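Putative citrate lyase, alfa subunit (Streptococcus mutans, PDB 2HJ0) belongs to the citrate lyase alpha-subunit (CitF) family and pairs two identical alpha/beta chains, each built around two mixed beta sheets. Local coordinates at residues Leu6-Pro11 with Val425-Thr430; Ala165-Pro170 with Asp201-Val206; Asp208-Tyr213 with Ile228-Ala233; Lys492-Ile497 with Asp506-Val511. All blocks are in the same frame, centred on the assembly; numbering follows the deposited sequence.

The four contacts form two close pairs on one chain. Contacts 2 and 3 lie about 12 Å apart between centres and follow each other in sequence; contact 2 takes in strand 202-207 and contact 3 its sheet neighbour 227-230. Contacts 1 and 4, also about 12 Å apart between centres, touch through the salt bridges Arg8-Asp506 and Asp9-Arg509. Contacts 1 and 3 lie on opposite sides of the chain's centre, about 48 Å between their own centres. Contacts 2, 3 and 4 all reach one mixed sheet, and strand 504-511 of contact 4 is one of its two outermost strands within the chain. Contact 1 joins loops 414 residues apart, so that contacts 1 and 4 together fasten the N-terminal segment and a loop leading to the other large sheet onto the outer hairpin.

Contact 1: Leu6-Pro11 with Val425-Thr430; sequences LGRDIP and VDKVNT
Two loops meet here, the N-terminal lead-in to helix 12-17 and the connection between strands 421-422 and 440-442, and Arg8 reaches from the first to backbone carbonyls of the second. Its guanidinium presents an edge to them. Arg8 NH1 points to Asn429 O at 3.0 Å, in the plane of the group, but the N-H...O angle of 121° makes the bond weak. Val428 O takes two further weak bonds, from Arg8 NH1 and Arg8 NH2, each 3.4 Å long. The side chain is bent at chi2 and chi3, which brings its end nearer the opposite loop than its root. Lys427, extended beyond CG, passes it heading the other way; its end comes near Gly7 O, though its exact placing is doubtful. Gly7 is the centre of an inverse gamma turn, closed by a weak bond from Arg8 N to Leu6 O. The carbonyls hold the buried guanidinium only weakly, and the salt bridge from Arg8 NH1 to Asp506 of strand 504-511 probably does most to fix it. Thr430 packs on Asp506 and Val508 of that strand and is hydrogen-bonded to Thr387, while Pro11 stands at the N-cap position, right before helix 12-17.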
loop_
_atom_site.group_PDB
_atom_site.type_symbol
_atom_site.label_atom_id
_atom_site.label_comp_id
_atom_site.label_asym_id
_atom_site.label_seq_id
_atom_site.Cartn_x
_atom_site.Cartn_y
_atom_site.Cartn_z
ATOM N N LEU A 6 -13.206 -35.774 -6.708
ATOM C CA LEU A 6 -12.111 -36.690 -7.017
ATOM C C LEU A 6 -12.169 -37.909 -6.102
ATOM O O LEU A 6 -13.028 -37.996 -5.223
ATOM C CB LEU A 6 -10.771 -35.982 -6.826
ATOM C CG LEU A 6 -10.410 -34.862 -7.802
ATOM C CD1 LEU A 6 -9.541 -33.838 -7.099
ATOM C CD2 LEU A 6 -9.706 -35.457 -9.031
ATOM N N GLY A 7 -11.241 -38.843 -6.305
ATOM C CA GLY A 7 -11.197 -40.042 -5.482
ATOM C C GLY A 7 -10.548 -39.778 -4.135
ATOM O O GLY A 7 -9.630 -40.493 -3.731
ATOM N N ARG A 8 -11.037 -38.749 -3.439
ATOM C CA ARG A 8 -10.506 -38.360 -2.130
ATOM C C ARG A 8 -11.371 -38.843 -0.963
ATOM O O ARG A 8 -12.596 -38.786 -1.019
ATOM C CB ARG A 8 -10.362 -36.833 -2.057
ATOM C CG ARG A 8 -9.787 -36.179 -3.311
ATOM C CD ARG A 8 -8.612 -36.949 -3.853
ATOM N NE ARG A 8 -7.580 -37.134 -2.843
ATOM C CZ ARG A 8 -6.521 -37.915 -3.010
ATOM N NH1 ARG A 8 -5.620 -38.033 -2.043
ATOM N NH2 ARG A 8 -6.371 -38.581 -4.149
ATOM N N ASP A 9 -10.723 -39.309 0.099
ATOM C CA ASP A 9 -11.444 -39.794 1.267
ATOM C C ASP A 9 -11.460 -38.735 2.375
ATOM O O ASP A 9 -10.808 -38.883 3.405
ATOM C CB ASP A 9 -10.791 -41.091 1.771
ATOM C CG ASP A 9 -11.717 -41.911 2.663
ATOM O OD1 ASP A 9 -12.037 -41.451 3.785
ATOM O OD2 ASP A 9 -12.129 -43.018 2.237
ATOM N N ILE A 10 -12.204 -37.659 2.157
ATOM C CA ILE A 10 -12.287 -36.605 3.151
ATOM C C ILE A 10 -13.470 -36.883 4.062
ATOM O O ILE A 10 -14.624 -36.877 3.619
ATOM C CB ILE A 10 -12.475 -35.228 2.492
ATOM C CG1 ILE A 10 -11.225 -34.860 1.696
ATOM C CG2 ILE A 10 -12.748 -34.183 3.552
ATOM C CD1 ILE A 10 -11.326 -33.545 0.983
ATOM N N PRO A 11 -13.202 -37.134 5.353
ATOM C CA PRO A 11 -14.259 -37.415 6.326
ATOM C C PRO A 11 -15.308 -36.312 6.406
ATOM O O PRO A 11 -14.978 -35.127 6.374
ATOM C CB PRO A 11 -13.487 -37.593 7.633
ATOM C CG PRO A 11 -12.276 -36.747 7.436
ATOM C CD PRO A 11 -11.888 -37.067 6.015
ATOM N N VAL A 425 1.815 -42.058 -11.094
ATOM C CA VAL A 425 1.089 -43.180 -10.530
ATOM C C VAL A 425 -0.399 -43.097 -10.849
ATOM O O VAL A 425 -0.846 -42.159 -11.502
ATOM C CB VAL A 425 1.264 -43.215 -9.012
ATOM C CG1 VAL A 425 2.746 -43.235 -8.657
ATOM C CG2 VAL A 425 0.589 -42.019 -8.405
ATOM N N ASP A 426 -1.167 -44.078 -10.389
ATOM C CA ASP A 426 -2.594 -44.074 -10.651
ATOM C C ASP A 426 -3.365 -43.163 -9.713
ATOM O O ASP A 426 -4.466 -42.737 -10.031
ATOM C CB ASP A 426 -3.165 -45.484 -10.548
ATOM C CG ASP A 426 -2.729 -46.365 -11.680
ATOM O OD1 ASP A 426 -2.965 -45.985 -12.857
ATOM O OD2 ASP A 426 -2.154 -47.439 -11.394
ATOM N N LYS A 427 -2.795 -42.860 -8.556
ATOM C CA LYS A 427 -3.473 -41.998 -7.604
ATOM C C LYS A 427 -2.437 -41.402 -6.662
ATOM O O LYS A 427 -1.638 -42.129 -6.082
ATOM C CB LYS A 427 -4.482 -42.831 -6.820
ATOM C CG LYS A 427 -5.555 -42.051 -6.106
ATOM C CD LYS A 427 -6.546 -43.016 -5.458
ATOM C CE LYS A 427 -7.840 -42.328 -5.059
ATOM N NZ LYS A 427 -8.910 -43.324 -4.757
ATOM N N VAL A 428 -2.440 -40.084 -6.508
ATOM C CA VAL A 428 -1.478 -39.437 -5.625
ATOM C C VAL A 428 -1.912 -39.532 -4.168
ATOM O O VAL A 428 -3.109 -39.509 -3.865
ATOM C CB VAL A 428 -1.310 -37.948 -5.989
ATOM C CG1 VAL A 428 -0.856 -37.807 -7.436
ATOM C CG2 VAL A 428 -2.611 -37.216 -5.775
ATOM N N ASN A 429 -0.938 -39.650 -3.270
ATOM C CA ASN A 429 -1.223 -39.724 -1.838
ATOM C C ASN A 429 -1.943 -38.459 -1.375
ATOM O O ASN A 429 -2.960 -38.540 -0.681
ATOM C CB ASN A 429 0.074 -39.907 -1.038
ATOM C CG ASN A 429 0.637 -41.323 -1.156
ATOM O OD1 ASN A 429 1.866 -41.533 -1.123
ATOM N ND2 ASN A 429 -0.265 -42.310 -1.285
ATOM N N THR A 430 -1.413 -37.295 -1.751
ATOM C CA THR A 430 -2.022 -36.016 -1.379
ATOM C C THR A 430 -2.251 -35.160 -2.625
ATOM O O THR A 430 -1.403 -35.108 -3.503
ATOM C CB THR A 430 -1.126 -35.206 -0.419
ATOM O OG1 THR A 430 -0.624 -36.058 0.613
ATOM C CG2 THR A 430 -1.927 -34.074 0.208
#

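Contact 2: Ala165-Pro170 with Asp201-Val206; sequences AFLGAP and DQVVIV
Ala165 to Ala169 and Gln202 to Val206 pair as neighbouring parallel strands, joined through helix 191-199 in a beta-alpha-beta crossover of the large mixed sheet. Their short axes approach to 4.5 Å, and their N-to-C directions differ by 28°. Five backbone hydrogen bonds form the parallel ladder. Gln202 O receives Ala165 N, and Ala165 O receives Val204 N at 2.7 Å with an almost straight N-H...O angle of 176°. Val204 O then takes Leu167 N, Leu167 O takes Val206 N, and the last rung runs from Ala169 N to Val206 O at 3.1 Å. CA-H...O contacts lie between the rungs, among them Ile205 CA to Leu167 O at 3.1 Å.

The apolar side chains divide between the two faces of the sheet. On one, Phe166 runs alongside Val204, and ring atom CD1 of Phe166 sits 3.8 Å from Val204 CB. The ring is set there with CG anti to the carbonyl carbon (chi1 -64°). On the other face Leu167 slants across Val203, Leu167 CD1 to Val203 CG1 4.2 Å, and both pack on Ala197 of helix 191-199. Further along, Ala169 CB meets Ile205 CD1, also at 4.2 Å.

Strand 66-69 flanks Ala165 and Phe166, and strand 227-230 flanks the other partner. Every touching residue is buried. The backbone bonds satisfy the polar groups between the strands and fix their register, leaving hydrocarbon to fill both faces, as suits a strand pair in the interior of a sheet.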
loop_
_atom_site.group_PDB
_atom_site.type_symbol
_atom_site.label_atom_id
_atom_site.label_comp_id
_atom_site.label_asym_id
_atom_site.label_seq_id
_atom_site.Cartn_x
_atom_site.Cartn_y
_atom_site.Cartn_z
ATOM N N ALA A 165 1.573 -9.661 14.485
ATOM C CA ALA A 165 2.459 -10.147 13.445
ATOM C C ALA A 165 3.882 -9.748 13.785
ATOM O O ALA A 165 4.187 -8.562 13.927
ATOM C CB ALA A 165 2.064 -9.578 12.107
ATOM N N PHE A 166 4.747 -10.744 13.936
ATOM C CA PHE A 166 6.147 -10.490 14.218
ATOM C C PHE A 166 6.872 -10.631 12.895
ATOM O O PHE A 166 7.101 -11.747 12.446
ATOM C CB PHE A 166 6.653 -11.509 15.214
ATOM C CG PHE A 166 5.980 -11.415 16.541
ATOM C CD1 PHE A 166 6.386 -10.474 17.473
ATOM C CD2 PHE A 166 4.927 -12.265 16.858
ATOM C CE1 PHE A 166 5.750 -10.390 18.704
ATOM C CE2 PHE A 166 4.287 -12.183 18.086
ATOM C CZ PHE A 166 4.694 -11.251 19.009
ATOM N N LEU A 167 7.211 -9.501 12.273
ATOM C CA LEU A 167 7.878 -9.505 10.969
ATOM C C LEU A 167 9.363 -9.122 10.985
ATOM O O LEU A 167 9.742 -8.116 11.576
ATOM C CB LEU A 167 7.146 -8.559 10.007
ATOM C CG LEU A 167 5.625 -8.682 9.928
ATOM C CD1 LEU A 167 5.068 -7.677 8.920
ATOM C CD2 LEU A 167 5.254 -10.112 9.531
ATOM N N GLY A 168 10.202 -9.913 10.322
ATOM C CA GLY A 168 11.612 -9.575 10.278
ATOM C C GLY A 168 11.884 -8.632 9.117
ATOM O O GLY A 168 11.349 -8.838 8.037
ATOM N N ALA A 169 12.679 -7.588 9.334
ATOM C CA ALA A 169 13.006 -6.645 8.268
ATOM C C ALA A 169 14.484 -6.304 8.346
ATOM O O ALA A 169 14.984 -5.844 9.384
ATOM C CB ALA A 169 12.186 -5.390 8.397
ATOM N N PRO A 170 15.217 -6.543 7.251
ATOM C CA PRO A 170 16.648 -6.241 7.244
ATOM C C PRO A 170 16.994 -4.778 7.525
ATOM O O PRO A 170 18.157 -4.447 7.761
ATOM C CB PRO A 170 17.102 -6.714 5.861
ATOM C CG PRO A 170 15.870 -6.654 5.039
ATOM C CD PRO A 170 14.810 -7.179 5.990
ATOM N N ASP A 201 -3.745 -6.913 13.467
ATOM C CA ASP A 201 -4.137 -5.877 14.413
ATOM C C ASP A 201 -2.913 -5.125 14.920
ATOM O O ASP A 201 -2.857 -3.899 14.872
ATOM C CB ASP A 201 -4.906 -6.478 15.585
ATOM C CG ASP A 201 -6.356 -6.720 15.249
ATOM O OD1 ASP A 201 -6.838 -6.159 14.237
ATOM O OD2 ASP A 201 -7.027 -7.463 16.001
ATOM N N GLN A 202 -1.942 -5.878 15.412
ATOM C CA GLN A 202 -0.714 -5.298 15.889
ATOM C C GLN A 202 0.461 -5.903 15.125
ATOM O O GLN A 202 0.529 -7.123 14.909
ATOM C CB GLN A 202 -0.567 -5.528 17.389
ATOM C CG GLN A 202 -1.194 -4.431 18.191
ATOM C CD GLN A 202 -0.790 -4.484 19.617
ATOM O OE1 GLN A 202 -1.115 -5.428 20.327
ATOM N NE2 GLN A 202 -0.068 -3.469 20.063
ATOM N N VAL A 203 1.372 -5.029 14.703
ATOM C CA VAL A 203 2.551 -5.431 13.950
ATOM C C VAL A 203 3.829 -5.052 14.687
ATOM O O VAL A 203 4.011 -3.903 15.090
ATOM C CB VAL A 203 2.554 -4.766 12.533
ATOM C CG1 VAL A 203 3.906 -4.946 11.849
ATOM C CG2 VAL A 203 1.442 -5.372 11.674
ATOM N N VAL A 204 4.704 -6.034 14.867
ATOM C CA VAL A 204 5.989 -5.831 15.529
ATOM C C VAL A 204 7.075 -6.188 14.519
ATOM O O VAL A 204 7.217 -7.359 14.179
ATOM C CB VAL A 204 6.150 -6.775 16.741
ATOM C CG1 VAL A 204 7.580 -6.726 17.254
ATOM C CG2 VAL A 204 5.208 -6.379 17.834
ATOM N N ILE A 205 7.823 -5.211 14.013
ATOM C CA ILE A 205 8.879 -5.573 13.074
ATOM C C ILE A 205 10.185 -5.686 13.869
ATOM O O ILE A 205 10.479 -4.839 14.719
ATOM C CB ILE A 205 9.052 -4.542 11.870
ATOM C CG1 ILE A 205 9.808 -3.307 12.324
ATOM C CG2 ILE A 205 7.713 -4.145 11.263
ATOM C CD1 ILE A 205 11.241 -3.400 11.973
ATOM N N VAL A 206 10.938 -6.756 13.617
ATOM C CA VAL A 206 12.210 -7.020 14.298
ATOM C C VAL A 206 13.321 -6.780 13.284
ATOM O O VAL A 206 13.483 -7.543 12.319
ATOM C CB VAL A 206 12.288 -8.494 14.776
ATOM C CG1 VAL A 206 13.510 -8.702 15.672
ATOM C CG2 VAL A 206 11.008 -8.864 15.477
#

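Contact 3: Asp208-Tyr213 with Ile228-Ala233; sequences DTLVPY and IVVVDA
Asp208 and Leu210, on the loop that leaves strand 202-207, face the end of the next parallel strand, 227-230, and the turn that follows it. The contact thus lies at the C-terminal ends of parallel strands 202-207 and 227-230, and no hydrogen bond crosses between the two segments.

The polar part centres on the Asp208 carboxylate, which reaches over the backbone of Asp232 and Ala233. Asp208 OD2 stands near Val231 O and Asp232 O, an acceptor beside acceptors, and 3.3 Å from Ala233 N at a poor angle for a bond. What holds the group lies just beyond: Asp208 OD1 accepts a hydrogen bond from the backbone N of Ile234, the residue after the segment, and is also hydrogen-bonded to the hydroxyl of Thr185. Lys184 bonds to Asp232 O and makes a long, weak ion pair with Asp208 OD2, perhaps easing the approach of the carboxylate to the carbonyls. The carboxylate also lies against backbone carbon, at Ala233 CA.

The apolar part is one pair near the surface, Leu210 and Val230, whose side chains cross at about a right angle. Val230 also packs on Thr207 of strand 202-207. With its CG1 anti to the backbone N (chi1 172°), Val230 turns CG2 to the leucine, where it touches CD1 of Leu210 at 3.5 Å and CG at 3.7 Å.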
loop_
_atom_site.group_PDB
_atom_site.type_symbol
_atom_site.label_atom_id
_atom_site.label_comp_id
_atom_site.label_asym_id
_atom_site.label_seq_id
_atom_site.Cartn_x
_atom_site.Cartn_y
_atom_site.Cartn_z
ATOM N N ASP A 208 17.397 -5.885 12.090
ATOM C CA ASP A 208 18.763 -6.251 12.352
ATOM C C ASP A 208 19.632 -5.018 12.278
ATOM O O ASP A 208 20.736 -4.987 12.823
ATOM C CB ASP A 208 19.195 -7.253 11.294
ATOM C CG ASP A 208 20.198 -8.198 11.804
ATOM O OD1 ASP A 208 20.421 -9.233 11.126
ATOM O OD2 ASP A 208 20.755 -7.886 12.891
ATOM N N THR A 209 19.133 -4.006 11.575
ATOM C CA THR A 209 19.874 -2.770 11.416
ATOM C C THR A 209 18.918 -1.603 11.464
ATOM O O THR A 209 17.961 -1.553 10.698
ATOM C CB THR A 209 20.666 -2.765 10.085
ATOM O OG1 THR A 209 19.809 -2.375 9.010
ATOM C CG2 THR A 209 21.217 -4.181 9.793
ATOM N N LEU A 210 19.175 -0.673 12.381
ATOM C CA LEU A 210 18.330 0.501 12.564
ATOM C C LEU A 210 18.816 1.670 11.726
ATOM O O LEU A 210 19.957 2.105 11.834
ATOM C CB LEU A 210 18.308 0.899 14.037
ATOM C CG LEU A 210 16.926 1.290 14.581
ATOM C CD1 LEU A 210 17.050 1.664 16.055
ATOM C CD2 LEU A 210 16.355 2.444 13.798
ATOM N N VAL A 211 17.931 2.194 10.902
ATOM C CA VAL A 211 18.278 3.295 10.029
ATOM C C VAL A 211 17.618 4.605 10.466
ATOM O O VAL A 211 16.519 4.599 11.022
ATOM C CB VAL A 211 17.853 2.936 8.593
ATOM C CG1 VAL A 211 17.959 4.146 7.671
ATOM C CG2 VAL A 211 18.726 1.799 8.098
ATOM N N PRO A 212 18.300 5.747 10.252
ATOM C CA PRO A 212 17.700 7.030 10.645
ATOM C C PRO A 212 16.451 7.325 9.806
ATOM O O PRO A 212 16.363 6.953 8.630
ATOM C CB PRO A 212 18.830 8.037 10.408
ATOM C CG PRO A 212 19.660 7.378 9.326
ATOM C CD PRO A 212 19.669 5.932 9.731
ATOM N N TYR A 213 15.488 7.988 10.433
ATOM C CA TYR A 213 14.231 8.338 9.794
ATOM C C TYR A 213 14.412 9.435 8.754
ATOM O O TYR A 213 15.157 10.388 8.974
ATOM C CB TYR A 213 13.239 8.814 10.865
ATOM C CG TYR A 213 11.827 9.037 10.376
ATOM C CD1 TYR A 213 11.480 10.189 9.663
ATOM C CD2 TYR A 213 10.838 8.088 10.609
ATOM C CE1 TYR A 213 10.179 10.386 9.194
ATOM C CE2 TYR A 213 9.538 8.275 10.144
ATOM C CZ TYR A 213 9.218 9.423 9.438
ATOM O OH TYR A 213 7.939 9.586 8.958
ATOM N N ILE A 228 8.933 -1.540 17.131
ATOM C CA ILE A 228 10.154 -1.927 16.459
ATOM C C ILE A 228 11.148 -2.387 17.503
ATOM O O ILE A 228 11.348 -1.724 18.517
ATOM C CB ILE A 228 10.786 -0.772 15.682
ATOM C CG1 ILE A 228 9.827 -0.267 14.607
ATOM C CG2 ILE A 228 12.068 -1.242 15.040
ATOM C CD1 ILE A 228 8.754 0.662 15.119
ATOM N N VAL A 229 11.751 -3.541 17.267
ATOM C CA VAL A 229 12.730 -4.063 18.192
ATOM C C VAL A 229 13.990 -4.385 17.422
ATOM O O VAL A 229 13.945 -5.004 16.359
ATOM C CB VAL A 229 12.218 -5.330 18.896
ATOM C CG1 VAL A 229 11.706 -6.305 17.868
ATOM C CG2 VAL A 229 13.334 -5.963 19.709
ATOM N N VAL A 230 15.119 -3.955 17.960
ATOM C CA VAL A 230 16.399 -4.201 17.328
ATOM C C VAL A 230 17.111 -5.374 17.984
ATOM O O VAL A 230 17.135 -5.470 19.200
ATOM C CB VAL A 230 17.292 -2.964 17.449
ATOM C CG1 VAL A 230 18.682 -3.294 16.954
ATOM C CG2 VAL A 230 16.701 -1.812 16.645
ATOM N N VAL A 231 17.685 -6.262 17.181
ATOM C CA VAL A 231 18.419 -7.410 17.719
ATOM C C VAL A 231 19.765 -7.555 17.009
ATOM O O VAL A 231 19.995 -6.928 15.975
ATOM C CB VAL A 231 17.629 -8.724 17.554
ATOM C CG1 VAL A 231 16.408 -8.700 18.451
ATOM C CG2 VAL A 231 17.223 -8.913 16.094
ATOM N N ASP A 232 20.649 -8.385 17.555
ATOM C CA ASP A 232 21.965 -8.579 16.955
ATOM C C ASP A 232 21.894 -9.179 15.550
ATOM O O ASP A 232 22.665 -8.787 14.671
ATOM C CB ASP A 232 22.845 -9.455 17.862
ATOM C CG ASP A 232 24.290 -9.547 17.365
ATOM O OD1 ASP A 232 24.959 -8.482 17.255
ATOM O OD2 ASP A 232 24.757 -10.682 17.084
ATOM N N ALA A 233 20.967 -10.114 15.335
ATOM C CA ALA A 233 20.806 -10.761 14.027
ATOM C C ALA A 233 19.433 -11.373 13.839
ATOM O O ALA A 233 18.965 -12.116 14.692
ATOM C CB ALA A 233 21.860 -11.843 13.839
#

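Contact 4: Lys492-Ile497 with Asp506-Val511; sequences KIVALI and DVVRNV
Ile493-Ile497 and Asp506-Val511 run antiparallel as the two arms of a beta hairpin, interrupted by a classic bulge in which Val494 and Ala495 both face Val508. Val508 O accepts two donors there: Val494 N at 2.8 Å, a weak bond, and Ala495 N at 3.3 Å. Val508 N returns a bond to Ala495 O, and Ile497 N bonds to Asp506 O at 3.2 Å.

Beyond the bulge the Asn510 side chain adds to the backbone bonding. Asn510 N bonds to Lys492 O, and Asn510 OD1 accepts Lys492 N at 2.9 Å. A chi1 of 61°, with CG between the backbone N and the carbonyl carbon, helps bring OD1 to that N-H. Val494 CG2 rests on Asn510 CB. Ile493 and Arg509 run alongside each other, and Ile493 CD1 lies 3.9 Å above one guanidinium face of Arg509, offset toward the rim. Leu496 CD2 meets Val507 CG1 at 3.5 Å on one face of the hairpin; on the other, Ile497 CD1 reaches Val508 CG2, also at 3.5 Å.

The charged ends find partners beyond the hairpin: Arg509 NH2 bonds to Asp9 O, and Asp506 OD2, besides its salt bridge, takes Val431 N. Backbone bonds, one asparagine side-chain bond and hydrocarbon contacts thus join the arms, while carboxylate and guanidinium tie the outer strand to the loops around it.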
loop_
_atom_site.group_PDB
_atom_site.type_symbol
_atom_site.label_atom_id
_atom_site.label_comp_id
_atom_site.label_asym_id
_atom_site.label_seq_id
_atom_site.Cartn_x
_atom_site.Cartn_y
_atom_site.Cartn_z
ATOM N N LYS A 492 -5.619 -40.784 12.279
ATOM C CA LYS A 492 -5.626 -39.389 12.675
ATOM C C LYS A 492 -5.357 -38.462 11.504
ATOM O O LYS A 492 -4.423 -38.676 10.734
ATOM C CB LYS A 492 -4.585 -39.127 13.765
ATOM C CG LYS A 492 -4.485 -37.655 14.143
ATOM C CD LYS A 492 -3.404 -37.386 15.173
ATOM C CE LYS A 492 -3.020 -35.909 15.169
ATOM N NZ LYS A 492 -4.206 -35.008 15.280
ATOM N N ILE A 493 -6.183 -37.431 11.374
ATOM C CA ILE A 493 -6.003 -36.464 10.311
ATOM C C ILE A 493 -4.931 -35.475 10.759
ATOM O O ILE A 493 -5.194 -34.564 11.547
ATOM C CB ILE A 493 -7.291 -35.700 10.029
ATOM C CG1 ILE A 493 -8.428 -36.683 9.752
ATOM C CG2 ILE A 493 -7.073 -34.765 8.860
ATOM C CD1 ILE A 493 -8.205 -37.569 8.551
ATOM N N VAL A 494 -3.719 -35.678 10.263
ATOM C CA VAL A 494 -2.574 -34.840 10.592
ATOM C C VAL A 494 -2.678 -33.395 10.093
ATOM O O VAL A 494 -2.137 -32.475 10.715
ATOM C CB VAL A 494 -1.297 -35.490 10.033
ATOM C CG1 VAL A 494 -0.334 -34.436 9.513
ATOM C CG2 VAL A 494 -0.647 -36.319 11.123
ATOM N N ALA A 495 -3.378 -33.200 8.978
ATOM C CA ALA A 495 -3.540 -31.872 8.392
ATOM C C ALA A 495 -4.629 -31.815 7.314
ATOM O O ALA A 495 -4.948 -32.813 6.678
ATOM C CB ALA A 495 -2.210 -31.422 7.799
ATOM N N LEU A 496 -5.192 -30.635 7.112
ATOM C CA LEU A 496 -6.201 -30.448 6.090
ATOM C C LEU A 496 -5.588 -29.616 4.954
ATOM O O LEU A 496 -4.816 -28.681 5.199
ATOM C CB LEU A 496 -7.405 -29.710 6.687
ATOM C CG LEU A 496 -8.064 -30.335 7.944
ATOM C CD1 LEU A 496 -9.189 -29.441 8.450
ATOM C CD2 LEU A 496 -8.610 -31.720 7.616
ATOM N N ILE A 497 -5.890 -29.954 3.708
ATOM C CA ILE A 497 -5.366 -29.147 2.607
ATOM C C ILE A 497 -6.524 -28.311 2.080
ATOM O O ILE A 497 -7.485 -28.842 1.521
ATOM C CB ILE A 497 -4.768 -30.017 1.443
ATOM C CG1 ILE A 497 -3.365 -30.524 1.816
ATOM C CG2 ILE A 497 -4.625 -29.185 0.183
ATOM C CD1 ILE A 497 -3.319 -31.391 3.055
ATOM N N ASP A 506 -8.400 -32.137 -0.140
ATOM C CA ASP A 506 -7.903 -33.431 0.320
ATOM C C ASP A 506 -7.483 -33.333 1.790
ATOM O O ASP A 506 -7.700 -32.305 2.433
ATOM C CB ASP A 506 -6.713 -33.848 -0.559
ATOM C CG ASP A 506 -6.294 -35.295 -0.359
ATOM O OD1 ASP A 506 -7.047 -36.077 0.264
ATOM O OD2 ASP A 506 -5.200 -35.656 -0.848
ATOM N N VAL A 507 -6.906 -34.403 2.327
ATOM C CA VAL A 507 -6.434 -34.401 3.706
ATOM C C VAL A 507 -5.202 -35.260 3.789
ATOM O O VAL A 507 -4.876 -35.978 2.848
ATOM C CB VAL A 507 -7.470 -34.967 4.712
ATOM C CG1 VAL A 507 -8.614 -33.983 4.916
ATOM C CG2 VAL A 507 -7.974 -36.299 4.224
ATOM N N VAL A 508 -4.519 -35.183 4.923
ATOM C CA VAL A 508 -3.311 -35.954 5.135
ATOM C C VAL A 508 -3.407 -36.685 6.457
ATOM O O VAL A 508 -3.717 -36.087 7.491
ATOM C CB VAL A 508 -2.079 -35.043 5.159
ATOM C CG1 VAL A 508 -0.850 -35.824 5.577
ATOM C CG2 VAL A 508 -1.875 -34.440 3.787
ATOM N N ARG A 509 -3.134 -37.984 6.422
ATOM C CA ARG A 509 -3.184 -38.807 7.622
ATOM C C ARG A 509 -1.790 -39.057 8.168
ATOM O O ARG A 509 -0.793 -38.817 7.483
ATOM C CB ARG A 509 -3.891 -40.135 7.324
ATOM C CG ARG A 509 -5.367 -39.947 7.009
ATOM C CD ARG A 509 -6.092 -41.258 6.775
ATOM N NE ARG A 509 -7.547 -41.084 6.756
ATOM C CZ ARG A 509 -8.221 -40.494 5.774
ATOM N NH1 ARG A 509 -7.573 -40.013 4.715
ATOM N NH2 ARG A 509 -9.542 -40.386 5.858
ATOM N N ASN A 510 -1.725 -39.537 9.406
ATOM C CA ASN A 510 -0.443 -39.809 10.043
ATOM C C ASN A 510 0.214 -41.061 9.490
ATOM O O ASN A 510 -0.440 -41.918 8.890
ATOM C CB ASN A 510 -0.610 -39.929 11.569
ATOM C CG ASN A 510 -1.537 -41.069 11.986
ATOM O OD1 ASN A 510 -2.756 -41.015 11.781
ATOM N ND2 ASN A 510 -0.955 -42.105 12.580
ATOM N N VAL A 511 1.524 -41.139 9.676
ATOM C CA VAL A 511 2.302 -42.278 9.225
ATOM C C VAL A 511 2.662 -43.062 10.487
ATOM O O VAL A 511 3.335 -42.555 11.387
ATOM C CB VAL A 511 3.590 -41.807 8.468
ATOM C CG1 VAL A 511 4.499 -42.976 8.146
ATOM C CG2 VAL A 511 3.193 -41.104 7.191
#